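Local coordinates for 50S ribosomal protein L16 arginine hydroxylase (Escherichia coli, PDB 4CCL) that is a growth-regulating oxygenase that hydroxylates an arginine of ribosomal protein uL16 using iron(II), oxygen and 2-oxoglutarate, at residues B[307-312]-B[366-371]; B[82-87]-B[275-280]; B[221-226]-B[261-266]. All blocks are in the same frame, centred on the assembly; numbering follows the deposited sequence.

How the contacts relate
Contact 1 packs the core of the winged-helix part, contact 2 joins that part to the JmjC (cupin) part, and contact 3 is bonded to the second subunit through L223, G224 and N226; contacts 1 and 3 both reach that subunit. Contacts 1 and 2 are neighbours, centres about 14 Å apart, and touch where L279 CD1 lies against G307 and G308. Contact 3 is remote, its centre about 27 Å from that of contact 1 and about 31 Å from that of contact 2. Along the chain, contact 2 opens first and spans both segments of contact 3; contact 1 follows. Helix 263-272 leads from contact 3 to contact 2, and R310 beside contact 1 bonds its end.

Contact 1: residues B[307-312]-B[366-371]; sequences GGLRVL and SGYWFF
L309 and V311 point their methyl groups at the aromatic pair Y368 and W369, a buried and wholly apolar meeting of side chains. The second segment begins where helix 354-365 runs out. S366 lays its CB over the centre of the Y368 ring, 3.9 Å above its plane. G367, with positive phi, closes the helix in a Schellman motif and turns the chain toward the final strand. At Y368 the side chain crosses that of L309 at about a right angle. L309 CD1 comes obliquely to the ring, 3.6 Å from Y368 CD1, while L309 CD2 lies 3.9 Å from Y368 CB. With its CG swung opposite the backbone N (chi1 -170°), the leucine reaches across and spreads its two branches between the neighbouring aromatics. The phenol OH points elsewhere, hydrogen-bonded to N321 and E323. This is the core of the ROXA-like winged helix: strand 369-371 pairs antiparallel with 303-305, F370 bonding V304 through the backbone, and 311-314 starts the three-stranded sheet that also holds 317-320 and 323-325. W369 follows, its indole brought toward the first segment at its six-membered end. L309 CD2 sits over one face, 4.1 Å from W369 CH2. V311 and the indole come at each other from opposite directions, V311 CG2 lying oblique to the ring and 3.9 Å from the same W369 CH2. L363 and V364 of helix 354-365 also touch the indole.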
ATOM      1  N   GLY B 307      -9.866  -8.310  28.331  1.00 69.31           N
ATOM      2  CA  GLY B 307     -10.811  -7.274  27.953  1.00 68.55           C
ATOM      3  C   GLY B 307     -10.388  -6.508  26.715  1.00 69.83           C
ATOM      4  O   GLY B 307      -9.273  -5.990  26.641  1.00 76.49           O
ATOM      5  N   GLY B 308     -11.280  -6.451  25.731  1.00 63.57           N
ATOM      6  CA  GLY B 308     -11.015  -5.719  24.506  1.00 55.80           C
ATOM      7  C   GLY B 308     -10.391  -6.560  23.410  1.00 54.00           C
ATOM      8  O   GLY B 308     -10.259  -6.104  22.274  1.00 59.79           O
ATOM      9  N   LEU B 309      -9.996  -7.784  23.746  1.00 51.62           N
ATOM     10  CA  LEU B 309      -9.386  -8.673  22.765  1.00 52.37           C
ATOM     11  C   LEU B 309     -10.437  -9.161  21.780  1.00 55.08           C
ATOM     12  O   LEU B 309     -11.478  -9.684  22.176  1.00 50.53           O
ATOM     13  CB  LEU B 309      -8.716  -9.870  23.441  1.00 50.63           C
ATOM     14  CG  LEU B 309      -7.850 -10.735  22.520  1.00 56.69           C
ATOM     15  CD1 LEU B 309      -6.372 -10.440  22.735  1.00 60.66           C
ATOM     16  CD2 LEU B 309      -8.141 -12.217  22.707  1.00 53.19           C
ATOM     17  N   ARG B 310     -10.159  -8.987  20.494  1.00 55.81           N
ATOM     18  CA  ARG B 310     -11.126  -9.317  19.455  1.00 52.04           C
ATOM     19  C   ARG B 310     -10.904 -10.715  18.883  1.00 56.03           C
ATOM     20  O   ARG B 310      -9.812 -11.046  18.422  1.00 68.81           O
ATOM     21  CB  ARG B 310     -11.096  -8.255  18.353  1.00 50.32           C
ATOM     22  CG  ARG B 310     -11.460  -6.864  18.864  1.00 51.49           C
ATOM     23  CD  ARG B 310     -10.972  -5.748  17.948  1.00 55.80           C
ATOM     24  NE  ARG B 310     -11.616  -5.769  16.637  1.00 52.98           N
ATOM     25  CZ  ARG B 310     -12.852  -5.339  16.404  1.00 53.58           C
ATOM     26  NH1 ARG B 310     -13.592  -4.863  17.397  1.00 55.39           N
ATOM     27  NH2 ARG B 310     -13.354  -5.392  15.178  1.00 48.50           N
ATOM     28  N   VAL B 311     -11.953 -11.531  18.928  1.00 44.06           N
ATOM     29  CA  VAL B 311     -11.912 -12.872  18.363  1.00 55.79           C
ATOM     30  C   VAL B 311     -13.042 -13.018  17.353  1.00 58.86           C
ATOM     31  O   VAL B 311     -14.219 -12.957  17.711  1.00 57.28           O
ATOM     32  CB  VAL B 311     -12.059 -13.945  19.453  1.00 56.46           C
ATOM     33  CG1 VAL B 311     -11.793 -15.321  18.876  1.00 49.78           C
ATOM     34  CG2 VAL B 311     -11.108 -13.660  20.602  1.00 59.42           C
ATOM     35  N   LEU B 312     -12.683 -13.202  16.087  1.00 58.21           N
ATOM     36  CA  LEU B 312     -13.677 -13.170  15.018  1.00 56.08           C
ATOM     37  C   LEU B 312     -13.585 -14.378  14.102  1.00 52.10           C
ATOM     38  O   LEU B 312     -12.497 -14.842  13.783  1.00 57.18           O
ATOM     39  CB  LEU B 312     -13.523 -11.889  14.201  1.00 45.27           C
ATOM     40  CG  LEU B 312     -13.630 -10.607  15.029  1.00 53.43           C
ATOM     41  CD1 LEU B 312     -13.161  -9.404  14.235  1.00 46.00           C
ATOM     42  CD2 LEU B 312     -15.055 -10.406  15.526  1.00 45.78           C
ATOM     43  N   SER B 366       0.428 -16.180  25.591  1.00 67.75           N
ATOM     44  CA  SER B 366       0.492 -14.903  24.887  1.00 65.08           C
ATOM     45  C   SER B 366      -0.170 -13.796  25.703  1.00 62.69           C
ATOM     46  O   SER B 366       0.063 -12.610  25.463  1.00 67.34           O
ATOM     47  CB  SER B 366      -0.187 -15.011  23.518  1.00 63.06           C
ATOM     48  OG  SER B 366       0.753 -14.901  22.465  1.00 62.83           O
ATOM     49  N   GLY B 367      -1.000 -14.197  26.662  1.00 63.89           N
ATOM     50  CA  GLY B 367      -1.701 -13.261  27.524  1.00 63.26           C
ATOM     51  C   GLY B 367      -3.140 -13.029  27.103  1.00 67.30           C
ATOM     52  O   GLY B 367      -3.866 -12.258  27.731  1.00 67.56           O
ATOM     53  N   TYR B 368      -3.560 -13.712  26.043  1.00 67.52           N
ATOM     54  CA  TYR B 368      -4.871 -13.474  25.449  1.00 63.09           C
ATOM     55  C   TYR B 368      -6.006 -14.056  26.297  1.00 63.37           C
ATOM     56  O   TYR B 368      -7.137 -13.571  26.251  1.00 71.25           O
ATOM     57  CB  TYR B 368      -4.917 -14.015  24.016  1.00 64.76           C
ATOM     58  CG  TYR B 368      -3.944 -13.347  23.063  1.00 62.60           C
ATOM     59  CD1 TYR B 368      -3.277 -12.180  23.418  1.00 63.21           C
ATOM     60  CD2 TYR B 368      -3.700 -13.878  21.804  1.00 60.17           C
ATOM     61  CE1 TYR B 368      -2.392 -11.569  22.551  1.00 62.80           C
ATOM     62  CE2 TYR B 368      -2.816 -13.270  20.928  1.00 64.44           C
ATOM     63  CZ  TYR B 368      -2.166 -12.118  21.308  1.00 66.45           C
ATOM     64  OH  TYR B 368      -1.289 -11.516  20.438  1.00 71.30           O
ATOM     65  N   TRP B 369      -5.695 -15.091  27.070  1.00 64.03           N
ATOM     66  CA  TRP B 369      -6.635 -15.653  28.037  1.00 66.45           C
ATOM     67  C   TRP B 369      -5.910 -15.889  29.361  1.00 67.25           C
ATOM     68  O   TRP B 369      -4.715 -16.178  29.370  1.00 75.01           O
ATOM     69  CB  TRP B 369      -7.222 -16.968  27.521  1.00 64.82           C
ATOM     70  CG  TRP B 369      -8.382 -16.813  26.587  1.00 62.09           C
ATOM     71  CD1 TRP B 369      -9.709 -16.855  26.913  1.00 59.73           C
ATOM     72  CD2 TRP B 369      -8.326 -16.611  25.176  1.00 57.86           C
ATOM     73  NE1 TRP B 369     -10.480 -16.684  25.791  1.00 53.89           N
ATOM     74  CE2 TRP B 369      -9.649 -16.528  24.700  1.00 54.56           C
ATOM     75  CE3 TRP B 369      -7.280 -16.485  24.251  1.00 58.29           C
ATOM     76  CZ2 TRP B 369      -9.964 -16.330  23.363  1.00 58.11           C
ATOM     77  CZ3 TRP B 369      -7.588 -16.285  22.918  1.00 57.08           C
ATOM     78  CH2 TRP B 369      -8.918 -16.211  22.486  1.00 56.50           C
ATOM     79  N   PHE B 370      -6.621 -15.758  30.478  1.00 62.32           N
ATOM     80  CA  PHE B 370      -6.011 -16.010  31.786  1.00 69.51           C
ATOM     81  C   PHE B 370      -6.964 -16.705  32.762  1.00 78.53           C
ATOM     82  O   PHE B 370      -8.177 -16.679  32.574  1.00 82.92           O
ATOM     83  CB  PHE B 370      -5.446 -14.720  32.391  1.00 68.73           C
ATOM     84  CG  PHE B 370      -6.488 -13.681  32.715  1.00 70.92           C
ATOM     85  CD1 PHE B 370      -6.918 -12.782  31.750  1.00 71.84           C
ATOM     86  CD2 PHE B 370      -7.021 -13.588  33.991  1.00 74.47           C
ATOM     87  CE1 PHE B 370      -7.868 -11.823  32.050  1.00 75.49           C
ATOM     88  CE2 PHE B 370      -7.970 -12.633  34.295  1.00 83.24           C
ATOM     89  CZ  PHE B 370      -8.394 -11.748  33.324  1.00 80.98           C
ATOM     90  N   PHE B 371      -6.409 -17.318  33.804  1.00 84.49           N
ATOM     91  CA  PHE B 371      -7.177 -18.196  34.691  1.00 89.22           C
ATOM     92  C   PHE B 371      -7.923 -17.507  35.829  1.00 92.46           C
ATOM     93  O   PHE B 371      -7.425 -16.554  36.425  1.00 85.73           O
ATOM     94  CB  PHE B 371      -6.279 -19.298  35.253  1.00 86.40           C
ATOM     95  CG  PHE B 371      -6.158 -20.487  34.355  1.00 80.30           C
ATOM     96  CD1 PHE B 371      -7.282 -21.214  34.018  1.00 81.12           C
ATOM     97  CD2 PHE B 371      -4.928 -20.886  33.854  1.00 78.23           C
ATOM     98  CE1 PHE B 371      -7.195 -22.310  33.195  1.00 77.29           C
ATOM     99  CE2 PHE B 371      -4.832 -21.989  33.025  1.00 77.54           C
ATOM    100  CZ  PHE B 371      -5.970 -22.701  32.695  1.00 76.60           C
TER

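Contact 2: residues B[82-87]-B[275-280]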
ATOM      1  N   LEU B  82     -11.588  12.513  29.640  1.00 64.88           N
ATOM      2  CA  LEU B  82     -11.958  11.440  28.725  1.00 62.87           C
ATOM      3  C   LEU B  82     -10.929  10.316  28.725  1.00 72.68           C
ATOM      4  O   LEU B  82      -9.745  10.548  28.494  1.00 73.46           O
ATOM      5  CB  LEU B  82     -12.127  11.976  27.302  1.00 62.11           C
ATOM      6  CG  LEU B  82     -13.338  12.866  27.010  1.00 75.90           C
ATOM      7  CD1 LEU B  82     -13.035  14.333  27.279  1.00 63.29           C
ATOM      8  CD2 LEU B  82     -13.812  12.664  25.579  1.00 75.71           C
ATOM      9  N   VAL B  83     -11.390   9.096  28.977  1.00 68.98           N
ATOM     10  CA  VAL B  83     -10.514   7.931  28.985  1.00 68.04           C
ATOM     11  C   VAL B  83     -10.966   6.882  27.971  1.00 69.34           C
ATOM     12  O   VAL B  83     -12.100   6.402  28.021  1.00 68.50           O
ATOM     13  CB  VAL B  83     -10.442   7.288  30.382  1.00 66.40           C
ATOM     14  CG1 VAL B  83      -9.624   6.008  30.329  1.00 62.88           C
ATOM     15  CG2 VAL B  83      -9.851   8.267  31.385  1.00 65.17           C
ATOM     16  N   GLN B  84     -10.063   6.534  27.056  1.00 64.92           N
ATOM     17  CA  GLN B  84     -10.345   5.573  25.993  1.00 62.59           C
ATOM     18  C   GLN B  84     -10.220   4.128  26.464  1.00 66.09           C
ATOM     19  O   GLN B  84      -9.381   3.815  27.307  1.00 73.35           O
ATOM     20  CB  GLN B  84      -9.378   5.790  24.826  1.00 66.13           C
ATOM     21  CG  GLN B  84      -9.449   7.166  24.196  1.00 63.69           C
ATOM     22  CD  GLN B  84     -10.629   7.318  23.258  1.00 65.95           C
ATOM     23  OE1 GLN B  84     -11.105   6.341  22.680  1.00 66.65           O
ATOM     24  NE2 GLN B  84     -11.111   8.545  23.107  1.00 64.24           N
ATOM     25  N   ALA B  85     -11.062   3.260  25.906  1.00 60.16           N
ATOM     26  CA  ALA B  85     -10.955   1.808  26.078  1.00 61.76           C
ATOM     27  C   ALA B  85     -10.833   1.332  27.527  1.00 62.28           C
ATOM     28  O   ALA B  85      -9.930   0.562  27.855  1.00 68.42           O
ATOM     29  CB  ALA B  85      -9.797   1.265  25.245  1.00 56.65           C
ATOM     30  N   VAL B  86     -11.741   1.787  28.386  1.00 57.99           N
ATOM     31  CA  VAL B  86     -11.721   1.403  29.795  1.00 62.34           C
ATOM     32  C   VAL B  86     -11.959  -0.099  29.952  1.00 65.13           C
ATOM     33  O   VAL B  86     -11.438  -0.730  30.876  1.00 69.75           O
ATOM     34  CB  VAL B  86     -12.769   2.199  30.605  1.00 65.18           C
ATOM     35  CG1 VAL B  86     -12.833   1.719  32.052  1.00 64.41           C
ATOM     36  CG2 VAL B  86     -12.454   3.681  30.558  1.00 58.84           C
ATOM     37  N   ASN B  87     -12.710  -0.676  29.015  1.00 61.33           N
ATOM     38  CA  ASN B  87     -13.025  -2.101  29.055  1.00 61.21           C
ATOM     39  C   ASN B  87     -11.780  -2.986  28.992  1.00 64.84           C
ATOM     40  O   ASN B  87     -11.843  -4.183  29.277  1.00 63.80           O
ATOM     41  CB  ASN B  87     -14.005  -2.473  27.938  1.00 56.53           C
ATOM     42  CG  ASN B  87     -13.543  -2.001  26.574  1.00 52.32           C
ATOM     43  OD1 ASN B  87     -13.244  -0.823  26.383  1.00 66.76           O
ATOM     44  ND2 ASN B  87     -13.475  -2.921  25.622  1.00 52.80           N
ATOM     45  N   SER B 275      -7.204  -4.619  17.766  1.00 57.97           N
ATOM     46  CA  SER B 275      -7.876  -3.530  18.469  1.00 64.04           C
ATOM     47  C   SER B 275      -7.242  -2.169  18.175  1.00 69.02           C
ATOM     48  O   SER B 275      -6.022  -2.056  18.051  1.00 73.20           O
ATOM     49  CB  SER B 275      -7.886  -3.791  19.978  1.00 65.84           C
ATOM     50  OG  SER B 275      -8.526  -2.737  20.677  1.00 72.79           O
ATOM     51  N   ARG B 276      -8.079  -1.142  18.071  1.00 70.41           N
ATOM     52  CA  ARG B 276      -7.609   0.214  17.803  1.00 72.79           C
ATOM     53  C   ARG B 276      -6.906   0.838  19.007  1.00 70.42           C
ATOM     54  O   ARG B 276      -6.246   1.870  18.879  1.00 72.41           O
ATOM     55  CB  ARG B 276      -8.767   1.108  17.345  1.00 76.17           C
ATOM     56  CG  ARG B 276      -9.237   0.841  15.919  1.00 80.30           C
ATOM     57  CD  ARG B 276     -10.469   1.665  15.554  1.00 87.37           C
ATOM     58  NE  ARG B 276     -10.199   3.100  15.491  1.00 95.94           N
ATOM     59  CZ  ARG B 276     -10.529   3.969  16.442  1.00103.85           C
ATOM     60  NH1 ARG B 276     -11.145   3.551  17.540  1.00105.21           N
ATOM     61  NH2 ARG B 276     -10.245   5.255  16.295  1.00105.49           N
ATOM     62  N   HIS B 277      -7.046   0.216  20.174  1.00 71.84           N
ATOM     63  CA  HIS B 277      -6.370   0.694  21.376  1.00 72.63           C
ATOM     64  C   HIS B 277      -5.487  -0.392  21.984  1.00 70.99           C
ATOM     65  O   HIS B 277      -5.672  -1.579  21.716  1.00 75.95           O
ATOM     66  CB  HIS B 277      -7.383   1.185  22.411  1.00 74.73           C
ATOM     67  CG  HIS B 277      -8.325   2.226  21.890  1.00 74.75           C
ATOM     68  ND1 HIS B 277      -9.628   1.937  21.542  1.00 73.94           N
ATOM     69  CD2 HIS B 277      -8.153   3.544  21.656  1.00 80.57           C
ATOM     70  CE1 HIS B 277     -10.218   3.040  21.117  1.00 80.62           C
ATOM     71  NE2 HIS B 277      -9.349   4.031  21.175  1.00 85.08           N
ATOM     72  N   GLU B 278      -4.533   0.026  22.811  1.00 68.65           N
ATOM     73  CA  GLU B 278      -3.591  -0.899  23.430  1.00 71.65           C
ATOM     74  C   GLU B 278      -4.274  -1.830  24.432  1.00 72.69           C
ATOM     75  O   GLU B 278      -4.968  -1.380  25.348  1.00 74.46           O
ATOM     76  CB  GLU B 278      -2.463  -0.121  24.111  1.00 81.24           C
ATOM     77  CG  GLU B 278      -1.414  -0.997  24.775  1.00 92.41           C
ATOM     78  CD  GLU B 278      -0.198  -0.214  25.228  1.00105.44           C
ATOM     79  OE1 GLU B 278      -0.323   0.592  26.175  1.00107.06           O
ATOM     80  OE2 GLU B 278       0.886  -0.407  24.636  1.00113.37           O
ATOM     81  N   LEU B 279      -4.082  -3.130  24.239  1.00 72.16           N
ATOM     82  CA  LEU B 279      -4.558  -4.140  25.178  1.00 67.43           C
ATOM     83  C   LEU B 279      -3.678  -4.172  26.431  1.00 69.39           C
ATOM     84  O   LEU B 279      -2.536  -3.717  26.405  1.00 70.37           O
ATOM     85  CB  LEU B 279      -4.591  -5.530  24.523  1.00 63.69           C
ATOM     86  CG  LEU B 279      -5.681  -5.833  23.483  1.00 65.93           C
ATOM     87  CD1 LEU B 279      -7.050  -5.392  23.985  1.00 64.28           C
ATOM     88  CD2 LEU B 279      -5.377  -5.223  22.116  1.00 71.18           C
ATOM     89  N   ASP B 280      -4.207  -4.724  27.518  1.00 72.71           N
ATOM     90  CA  ASP B 280      -3.418  -4.898  28.725  1.00 75.34           C
ATOM     91  C   ASP B 280      -2.832  -6.284  28.587  1.00 82.01           C
ATOM     92  O   ASP B 280      -3.527  -7.270  28.779  1.00 88.39           O
ATOM     93  CB  ASP B 280      -4.351  -4.848  29.944  1.00 80.53           C
ATOM     94  CG  ASP B 280      -3.619  -5.012  31.277  1.00 88.08           C
ATOM     95  OD1 ASP B 280      -2.556  -5.665  31.329  1.00 93.88           O
ATOM     96  OD2 ASP B 280      -4.124  -4.485  32.292  1.00 90.69           O
TER
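H277 lies against both Q84 and A85, and these three residues make up the whole contact. The apolar part falls to A85, whose methyl CB packs 3.7 Å from H277 CB and 3.8 Å from H277 ND1, coming obliquely to the imidazole. A85 holds phi and psi both near 51°, the left-handed helical conformation, which bends the chain between strand 79-83 and helix 86-89 and aims its CB at the histidine. Q84 brings its amide near the ring. Its chain bends at the CB-CG bond (chi2 -79°), which brings OE1 back to 3.3 Å from H277 NE2, with the amide and imidazole planes 30° apart; Q84 CB also lies 4.1 Å from H277 CD2. The other ring nitrogen is anchored outside the two segments: H277 ND1 is hydrogen-bonded to D110 OD2, which probably limits the rotation of the ring, and this carboxylate would be expected to polarise the imidazole. The same aspartate takes N87 ND2 through OD1, linking both segments to strand 108-116. Close by, R276 forms a salt bridge with D109 of that strand, and E278 O receives a bond from H88 ND1. The arrangement fastens the loop between helices 263-272 and 290-298, in the winged-helix part, to the large antiparallel sheet that forms part of and extends the JmjC (cupin) double-stranded beta-helix, with the Q84 side chain about 9 Å from that of the iron ligand D127.

Contact 3: residues B[221-226]-B[261-266]; sequences RELGGN and PEHFKQ
H263 and L223 reach for each other from opposite directions, and the ring of the histidine receives the tip of the leucine on one face. From CB, near the beginning of helix 263-272, the H263 side chain swings its CG opposite the carbonyl carbon (chi1 -62°), carrying the imidazole out toward the loop. CG is met first, 3.9 Å from L223 CD1. Next come H263 ND1 and CD2, each 4.0 Å from that same methyl. At the far end H263 NE2 meets the second branch, with L223 CD2 at 4.1 Å. L223 CD1 stands 3.9 Å from the H263 ring centroid and only 10° off its normal, a CH-pi contact over the face. With H263 replaced by an alanine, the L223 methyls are likely to lose their flat partner and a gap to open between loop and helix. One turn on, Q266 NE2 lies 4.1 Å from R221 NH2, the two side chains crossing at about a right angle with amide and guanidinium planes 66° apart; the arginine has a long, weak ion pair with E270. Nearby, K265 NZ makes a salt bridge to E262 OE2, 3.2 Å away on the syn side and somewhat out of the carboxylate plane. The loop 221-226 itself leaves helix 207-220 through a Schellman motif at E222. L223 rests on Y217 and V218 of that helix, Q266 on Y217 and on Y319 of strand 317-320, while L223 O and N226 OD1 bond R208 and T207 of the second subunit, so this corner lies between two helices, a strand and the dimer partner.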
ATOM      1  N   ARG B 221       3.845 -10.256   2.724  1.00 73.43           N
ATOM      2  CA  ARG B 221       3.794 -11.696   2.489  1.00 72.25           C
ATOM      3  C   ARG B 221       4.406 -12.062   1.141  1.00 74.54           C
ATOM      4  O   ARG B 221       4.434 -13.234   0.767  1.00 76.73           O
ATOM      5  CB  ARG B 221       2.354 -12.211   2.571  1.00 72.37           C
ATOM      6  CG  ARG B 221       1.758 -12.230   3.973  1.00 83.10           C
ATOM      7  CD  ARG B 221       2.395 -13.302   4.849  1.00 97.79           C
ATOM      8  NE  ARG B 221       1.463 -13.789   5.864  1.00106.80           N
ATOM      9  CZ  ARG B 221       0.994 -15.031   5.921  1.00113.10           C
ATOM     10  NH1 ARG B 221       1.378 -15.932   5.027  1.00111.97           N
ATOM     11  NH2 ARG B 221       0.146 -15.376   6.881  1.00115.07           N
ATOM     12  N   GLU B 222       4.892 -11.051   0.425  1.00 78.61           N
ATOM     13  CA  GLU B 222       5.506 -11.234  -0.892  1.00 82.14           C
ATOM     14  C   GLU B 222       4.593 -11.967  -1.876  1.00 76.16           C
ATOM     15  O   GLU B 222       5.012 -12.912  -2.544  1.00 73.92           O
ATOM     16  CB  GLU B 222       6.866 -11.935  -0.773  1.00 87.56           C
ATOM     17  CG  GLU B 222       7.966 -11.047  -0.201  1.00 97.51           C
ATOM     18  CD  GLU B 222       9.291 -11.773  -0.041  1.00108.58           C
ATOM     19  OE1 GLU B 222       9.347 -12.990  -0.318  1.00113.95           O
ATOM     20  OE2 GLU B 222      10.278 -11.124   0.366  1.00111.99           O
ATOM     21  N   LEU B 223       3.343 -11.519  -1.950  1.00 66.78           N
ATOM     22  CA  LEU B 223       2.366 -12.079  -2.878  1.00 62.43           C
ATOM     23  C   LEU B 223       2.332 -11.253  -4.157  1.00 60.79           C
ATOM     24  O   LEU B 223       3.080 -10.287  -4.293  1.00 61.23           O
ATOM     25  CB  LEU B 223       0.974 -12.094  -2.240  1.00 62.65           C
ATOM     26  CG  LEU B 223       0.808 -12.879  -0.939  1.00 63.22           C
ATOM     27  CD1 LEU B 223      -0.601 -12.706  -0.390  1.00 58.68           C
ATOM     28  CD2 LEU B 223       1.123 -14.348  -1.159  1.00 60.27           C
ATOM     29  N   GLY B 224       1.458 -11.637  -5.083  1.00 58.15           N
ATOM     30  CA  GLY B 224       1.281 -10.923  -6.336  1.00 62.26           C
ATOM     31  C   GLY B 224       2.576 -10.666  -7.083  1.00 70.65           C
ATOM     32  O   GLY B 224       2.790  -9.575  -7.611  1.00 73.22           O
ATOM     33  N   GLY B 225       3.442 -11.672  -7.130  1.00 70.79           N
ATOM     34  CA  GLY B 225       4.749 -11.527  -7.745  1.00 69.75           C
ATOM     35  C   GLY B 225       4.766 -11.844  -9.229  1.00 69.84           C
ATOM     36  O   GLY B 225       5.826 -11.867  -9.855  1.00 69.47           O
ATOM     37  N   ASN B 226       3.587 -12.088  -9.794  1.00 62.38           N
ATOM     38  CA  ASN B 226       3.467 -12.402 -11.213  1.00 59.67           C
ATOM     39  C   ASN B 226       3.574 -11.158 -12.092  1.00 64.73           C
ATOM     40  O   ASN B 226       2.850 -10.184 -11.899  1.00 62.97           O
ATOM     41  CB  ASN B 226       2.152 -13.132 -11.489  1.00 59.94           C
ATOM     42  CG  ASN B 226       0.938 -12.291 -11.154  1.00 68.76           C
ATOM     43  OD1 ASN B 226       0.913 -11.591 -10.141  1.00 72.77           O
ATOM     44  ND2 ASN B 226      -0.071 -12.343 -12.013  1.00 73.75           N
ATOM     45  N   PRO B 261      -8.613 -16.624  -3.654  1.00102.83           N
ATOM     46  CA  PRO B 261      -9.613 -17.109  -2.691  1.00101.42           C
ATOM     47  C   PRO B 261      -9.277 -16.957  -1.203  1.00 94.05           C
ATOM     48  O   PRO B 261     -10.119 -16.472  -0.448  1.00 90.71           O
ATOM     49  CB  PRO B 261      -9.723 -18.598  -3.037  1.00102.13           C
ATOM     50  CG  PRO B 261      -8.398 -18.942  -3.633  1.00100.86           C
ATOM     51  CD  PRO B 261      -7.998 -17.728  -4.415  1.00101.23           C
ATOM     52  N   GLU B 262      -8.083 -17.366  -0.789  1.00 91.64           N
ATOM     53  CA  GLU B 262      -7.694 -17.282   0.618  1.00 85.90           C
ATOM     54  C   GLU B 262      -7.174 -15.918   1.070  1.00 74.58           C
ATOM     55  O   GLU B 262      -7.414 -15.495   2.199  1.00 68.67           O
ATOM     56  CB  GLU B 262      -6.706 -18.394   0.980  1.00 98.70           C
ATOM     57  CG  GLU B 262      -7.339 -19.776   1.009  1.00110.57           C
ATOM     58  CD  GLU B 262      -8.526 -19.856   1.954  1.00117.34           C
ATOM     59  OE1 GLU B 262      -8.308 -20.021   3.174  1.00119.19           O
ATOM     60  OE2 GLU B 262      -9.676 -19.752   1.479  1.00118.51           O
ATOM     61  N   HIS B 263      -6.462 -15.241   0.175  1.00 74.68           N
ATOM     62  CA  HIS B 263      -5.657 -14.074   0.528  1.00 72.58           C
ATOM     63  C   HIS B 263      -6.428 -12.904   1.147  1.00 76.20           C
ATOM     64  O   HIS B 263      -6.024 -12.373   2.189  1.00 72.66           O
ATOM     65  CB  HIS B 263      -4.845 -13.615  -0.686  1.00 68.89           C
ATOM     66  CG  HIS B 263      -3.872 -14.641  -1.169  1.00 75.14           C
ATOM     67  ND1 HIS B 263      -3.427 -14.694  -2.480  1.00 80.09           N
ATOM     68  CD2 HIS B 263      -3.252 -15.657  -0.530  1.00 71.93           C
ATOM     69  CE1 HIS B 263      -2.583 -15.694  -2.616  1.00 82.21           C
ATOM     70  NE2 HIS B 263      -2.455 -16.300  -1.443  1.00 78.66           N
ATOM     71  N   PHE B 264      -7.532 -12.504   0.522  1.00 77.19           N
ATOM     72  CA  PHE B 264      -8.321 -11.398   1.058  1.00 77.86           C
ATOM     73  C   PHE B 264      -8.931 -11.734   2.414  1.00 76.08           C
ATOM     74  O   PHE B 264      -8.829 -10.949   3.360  1.00 72.99           O
ATOM     75  CB  PHE B 264      -9.429 -10.963   0.097  1.00 85.93           C
ATOM     76  CG  PHE B 264     -10.339  -9.918   0.677  1.00 96.13           C
ATOM     77  CD1 PHE B 264      -9.812  -8.810   1.319  1.00 97.41           C
ATOM     78  CD2 PHE B 264     -11.714 -10.045   0.593  1.00101.15           C
ATOM     79  CE1 PHE B 264     -10.632  -7.852   1.858  1.00 93.68           C
ATOM     80  CE2 PHE B 264     -12.544  -9.083   1.133  1.00 99.78           C
ATOM     81  CZ  PHE B 264     -12.000  -7.984   1.767  1.00 94.18           C
ATOM     82  N   LYS B 265      -9.571 -12.896   2.491  1.00 75.94           N
ATOM     83  CA  LYS B 265     -10.194 -13.369   3.720  1.00 69.15           C
ATOM     84  C   LYS B 265      -9.187 -13.423   4.859  1.00 62.28           C
ATOM     85  O   LYS B 265      -9.489 -13.046   5.994  1.00 60.23           O
ATOM     86  CB  LYS B 265     -10.787 -14.760   3.501  1.00 74.27           C
ATOM     87  CG  LYS B 265     -11.301 -15.415   4.767  1.00 75.82           C
ATOM     88  CD  LYS B 265     -11.364 -16.925   4.629  1.00 85.73           C
ATOM     89  CE  LYS B 265     -12.188 -17.344   3.421  1.00 97.69           C
ATOM     90  NZ  LYS B 265     -12.175 -18.823   3.223  1.00101.20           N
ATOM     91  N   GLN B 266      -7.986 -13.887   4.539  1.00 69.21           N
ATOM     92  CA  GLN B 266      -6.931 -14.051   5.524  1.00 70.31           C
ATOM     93  C   GLN B 266      -6.441 -12.690   5.997  1.00 65.07           C
ATOM     94  O   GLN B 266      -6.329 -12.450   7.207  1.00 62.13           O
ATOM     95  CB  GLN B 266      -5.780 -14.862   4.932  1.00 76.57           C
ATOM     96  CG  GLN B 266      -4.858 -15.486   5.956  1.00 87.47           C
ATOM     97  CD  GLN B 266      -4.563 -16.938   5.639  1.00 94.03           C
ATOM     98  OE1 GLN B 266      -5.437 -17.670   5.174  1.00 97.09           O
ATOM     99  NE2 GLN B 266      -3.328 -17.360   5.879  1.00 92.08           N
TER